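Local coordinates for protein putative short-chain dehydrogenase/reductase (Burkholderia xenovorans, PDB 5K9Z) that probably acts as an NAD- or NADP-dependent oxidoreductase on CH-OH groups, as a member of the short-chain dehydrogenase/reductase family, at residues A18-A23 with R33-E38; A147-V152 with V249-V254. One frame throughout, in Å; residues are numbered along the deposited sequence.

Overall arrangement
Both contacts touch the same seven-stranded parallel sheet, on opposite sides of the chain's centre, with their own centres 22 Å apart. Interaction 1 is true core: strand 17-21, near the middle of the sheet, meets the helix that follows it through one methionine, an alanine and a valine. Interaction 2 sits at the sheet's far margin, where the loop after strand 141-146 meets the end of strand 247-250, the outermost of this chain's sheet, and it is only partly buried. Its chemistry is mixed accordingly: a threonine methyl packs on an aspartate and a valine, and polar turns shape the loops, whereas interaction 1 is purely apolar.

Interaction 1 (A18-A23 with R33-E38); sequences ALVTGA and RLMAQE
Met-35 reaches from its helix to the strand and sets its sulfur against two side chains, Ala-18 and Val-20. The closer approach is that of the Met-35 SD to the Ala-18 CB, at 3.7 Å; Val-20 meets the same sulfur with its CG2 methyl alone, at 4.2 Å. The Met-35 chain is extended beyond CG (chi2 -172°), which carries the thioether from the helix to the strand. A long, unbranched, flexible side chain suits that task. Ala-18 suits the opposite end, since a lone methyl lets the sulfur settle close to the strand, while the branched Val-20 lies alongside, touching more loosely. Its CG1 lies anti to the backbone N (chi1 179°), which leaves CG2 as the branch that meets the sulfur. Strand 17-21, helix 26-37 and strand 41-46 form the first beta-alpha-beta unit of the Rossmann fold, and this contact lays the helix against the sheet within that unit. Ala-18 and Val-20 point to the helix face, whereas Leu-19 between them points away, the alternation expected of a strand. The packed zone continues beyond the two segments: Met-35 also touches Cys-91 and Val-93 of the neighbouring strand and Val-233 of helix 225-236. The other side of the helix is looser and more polar. Arg-33 and Gln-37 are exposed there, long polar side chains that tolerate water, and Arg-33 forms a salt bridge with Glu-58. Glu-38, just past the helix, is buried despite its charge, and its OE1 is paired in a salt bridge with Arg-12.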
# COMPACT_ATOMS: atom_id res chain seq x y z
N ALA C 18 -28.54 13.31 -0.73
CA ALA C 18 -27.50 12.48 -1.32
C ALA C 18 -27.86 12.14 -2.76
O ALA C 18 -29.04 11.91 -3.08
CB ALA C 18 -27.30 11.18 -0.53
N LEU C 19 -26.85 12.12 -3.62
CA LEU C 19 -26.98 11.63 -4.99
C LEU C 19 -26.09 10.40 -5.10
O LEU C 19 -24.88 10.49 -4.86
CB LEU C 19 -26.55 12.69 -6.00
CG LEU C 19 -26.40 12.34 -7.49
CD1 LEU C 19 -27.67 11.74 -8.03
CD2 LEU C 19 -26.08 13.62 -8.28
N VAL C 20 -26.68 9.26 -5.47
CA VAL C 20 -25.95 8.00 -5.56
C VAL C 20 -26.01 7.49 -7.00
O VAL C 20 -27.10 7.21 -7.50
CB VAL C 20 -26.53 6.96 -4.59
CG1 VAL C 20 -25.79 5.62 -4.70
CG2 VAL C 20 -26.51 7.50 -3.16
N THR C 21 -24.86 7.35 -7.64
CA THR C 21 -24.88 6.76 -8.97
C THR C 21 -24.76 5.23 -8.89
O THR C 21 -24.37 4.65 -7.87
CB THR C 21 -23.78 7.35 -9.87
OG1 THR C 21 -22.50 6.94 -9.42
CG2 THR C 21 -23.84 8.89 -9.88
N GLY C 22 -25.12 4.58 -9.99
CA GLY C 22 -25.25 3.13 -10.00
C GLY C 22 -26.20 2.61 -8.95
O GLY C 22 -25.99 1.52 -8.42
N ALA C 23 -27.25 3.37 -8.65
CA ALA C 23 -28.09 3.12 -7.48
C ALA C 23 -29.07 1.98 -7.66
O ALA C 23 -29.76 1.62 -6.69
CB ALA C 23 -28.90 4.37 -7.13
N ARG C 33 -30.58 2.65 -0.07
CA ARG C 33 -31.45 2.19 1.00
C ARG C 33 -30.97 2.68 2.36
O ARG C 33 -31.76 3.19 3.16
CB ARG C 33 -31.54 0.66 1.01
CG ARG C 33 -32.28 0.06 -0.14
CD ARG C 33 -32.45 -1.45 0.04
NE ARG C 33 -32.18 -2.14 -1.23
CZ ARG C 33 -33.13 -2.56 -2.06
NH1 ARG C 33 -32.78 -3.16 -3.20
NH2 ARG C 33 -34.41 -2.38 -1.76
N LEU C 34 -29.68 2.51 2.66
CA LEU C 34 -29.22 2.84 4.00
C LEU C 34 -29.26 4.34 4.24
O LEU C 34 -29.63 4.79 5.33
CB LEU C 34 -27.81 2.29 4.24
CG LEU C 34 -27.28 2.54 5.67
CD1 LEU C 34 -28.22 1.98 6.72
CD2 LEU C 34 -25.88 1.96 5.84
N MET C 35 -28.88 5.13 3.24
CA MET C 35 -28.92 6.58 3.41
C MET C 35 -30.35 7.07 3.61
O MET C 35 -30.59 7.96 4.44
CB MET C 35 -28.26 7.27 2.23
CG MET C 35 -26.74 7.08 2.22
SD MET C 35 -25.94 8.10 0.95
CE MET C 35 -24.23 7.97 1.46
N ALA C 36 -31.30 6.49 2.89
CA ALA C 36 -32.71 6.81 3.12
C ALA C 36 -33.13 6.43 4.54
O ALA C 36 -33.82 7.19 5.22
CB ALA C 36 -33.59 6.11 2.09
N GLN C 37 -32.74 5.24 4.99
CA GLN C 37 -33.01 4.80 6.35
C GLN C 37 -32.38 5.73 7.38
O GLN C 37 -32.93 5.92 8.47
CB GLN C 37 -32.52 3.37 6.53
CG GLN C 37 -32.78 2.75 7.88
CD GLN C 37 -32.18 1.36 7.97
OE1 GLN C 37 -32.21 0.60 6.99
NE2 GLN C 37 -31.62 1.02 9.13
N GLU C 38 -31.22 6.30 7.07
CA GLU C 38 -30.56 7.25 7.97
C GLU C 38 -31.14 8.66 7.85
O GLU C 38 -30.58 9.60 8.41
CB GLU C 38 -29.05 7.28 7.71
CG GLU C 38 -28.33 5.96 8.05
CD GLU C 38 -27.95 5.81 9.53
OE1 GLU C 38 -27.49 4.72 9.91
OE2 GLU C 38 -28.11 6.78 10.31

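Interaction 2 (A147-V152 with V249-V254)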
# COMPACT_ATOMS: atom_id res chain seq x y z
N ALA C 147 -14.18 2.96 -4.89
CA ALA C 147 -13.06 2.46 -5.68
C ALA C 147 -13.05 0.94 -5.51
O ALA C 147 -14.10 0.31 -5.68
CB ALA C 147 -11.74 3.11 -5.26
N SER C 148 -11.93 0.37 -5.09
CA SER C 148 -11.75 -1.08 -4.99
C SER C 148 -10.35 -1.34 -4.45
O SER C 148 -9.46 -0.51 -4.58
CB SER C 148 -11.90 -1.76 -6.36
OG SER C 148 -11.37 -3.07 -6.32
N THR C 149 -10.16 -2.55 -3.90
CA THR C 149 -8.81 -2.98 -3.56
C THR C 149 -7.90 -2.97 -4.78
O THR C 149 -6.68 -2.81 -4.65
CB THR C 149 -8.83 -4.39 -2.94
OG1 THR C 149 -9.59 -5.27 -3.78
CG2 THR C 149 -9.47 -4.37 -1.59
N ALA C 150 -8.47 -3.13 -5.98
CA ALA C 150 -7.68 -3.01 -7.21
C ALA C 150 -7.13 -1.60 -7.41
O ALA C 150 -6.22 -1.41 -8.23
CB ALA C 150 -8.53 -3.43 -8.41
N GLY C 151 -7.63 -0.62 -6.67
CA GLY C 151 -7.03 0.71 -6.68
C GLY C 151 -5.85 0.87 -5.76
O GLY C 151 -5.18 1.91 -5.79
N VAL C 152 -5.56 -0.16 -4.97
CA VAL C 152 -4.50 -0.10 -3.98
C VAL C 152 -3.29 -0.97 -4.35
O VAL C 152 -2.17 -0.67 -3.90
CB VAL C 152 -5.07 -0.51 -2.60
CG1 VAL C 152 -4.02 -1.04 -1.65
CG2 VAL C 152 -5.85 0.67 -1.98
N VAL C 249 -10.64 0.89 3.38
CA VAL C 249 -10.54 -0.42 2.74
C VAL C 249 -11.41 -1.42 3.51
O VAL C 249 -11.31 -1.51 4.74
CB VAL C 249 -9.08 -0.90 2.67
CG1 VAL C 249 -8.99 -2.32 2.10
CG2 VAL C 249 -8.21 0.09 1.89
N VAL C 250 -12.24 -2.16 2.78
CA VAL C 250 -13.15 -3.14 3.38
C VAL C 250 -12.89 -4.45 2.64
O VAL C 250 -13.59 -4.78 1.69
CB VAL C 250 -14.62 -2.72 3.29
CG1 VAL C 250 -15.51 -3.69 4.09
CG2 VAL C 250 -14.82 -1.26 3.75
N ASP C 251 -11.87 -5.21 3.10
CA ASP C 251 -11.42 -6.36 2.32
C ASP C 251 -10.95 -7.52 3.19
O ASP C 251 -10.17 -8.35 2.72
CB ASP C 251 -10.28 -5.94 1.36
CG ASP C 251 -8.94 -5.71 2.08
OD1 ASP C 251 -8.90 -5.51 3.32
OD2 ASP C 251 -7.90 -5.70 1.39
N SER C 252 -11.35 -7.57 4.45
CA SER C 252 -10.92 -8.62 5.37
C SER C 252 -9.41 -8.65 5.56
O SER C 252 -8.88 -9.66 6.01
CB SER C 252 -11.43 -10.00 4.93
OG SER C 252 -12.84 -10.01 4.93
N GLY C 253 -8.71 -7.58 5.20
CA GLY C 253 -7.28 -7.46 5.42
C GLY C 253 -6.37 -7.98 4.32
O GLY C 253 -5.15 -7.98 4.51
N VAL C 254 -6.92 -8.35 3.16
CA VAL C 254 -6.12 -9.03 2.14
C VAL C 254 -4.98 -8.15 1.62
O VAL C 254 -3.87 -8.65 1.38
CB VAL C 254 -7.04 -9.52 0.99
CG1 VAL C 254 -6.21 -9.91 -0.22
CG2 VAL C 254 -7.88 -10.71 1.47
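The backbones approach most closely at Thr-149 and Val-249, whose CA atoms lie 7.0 Å apart, where a short 3-10 turn meets the outermost strand of this chain's sheet. This is the C-terminal end of the strands of the Rossmann-type sheet: residues 147-152 follow strand 141-146, and the segment 249-254 leads out of strand 247-250. Thr-149 carries the contact with its methyl. Its CG2 lies 3.4 Å from the Asp-251 CB, a tight fit, the two side chains crossing at a slant. The same Thr-149 CG2 is 3.6 Å from the Asp-251 OD2. It also rests 4.2 Å from the Val-249 CG1. Threonine suits the place because it has a methyl to pack there, and its torsion, with CG2 anti to the carbonyl carbon, turns that methyl toward 249-254. In each loop a polar side chain adds to the backbone bonds of the turn. Ser-148 makes an ST turn, its OG accepting from the backbone N of Ala-150 at 2.9 Å. Residues 251-254 form a type I' turn, for which Gly-253 is well suited by its positive phi (89°). Asp-251 OD2 accepts from the N of Thr-255, and OD1 closes an Asx turn by taking the Gly-253 N at 2.8 Å, from above the carboxylate plane.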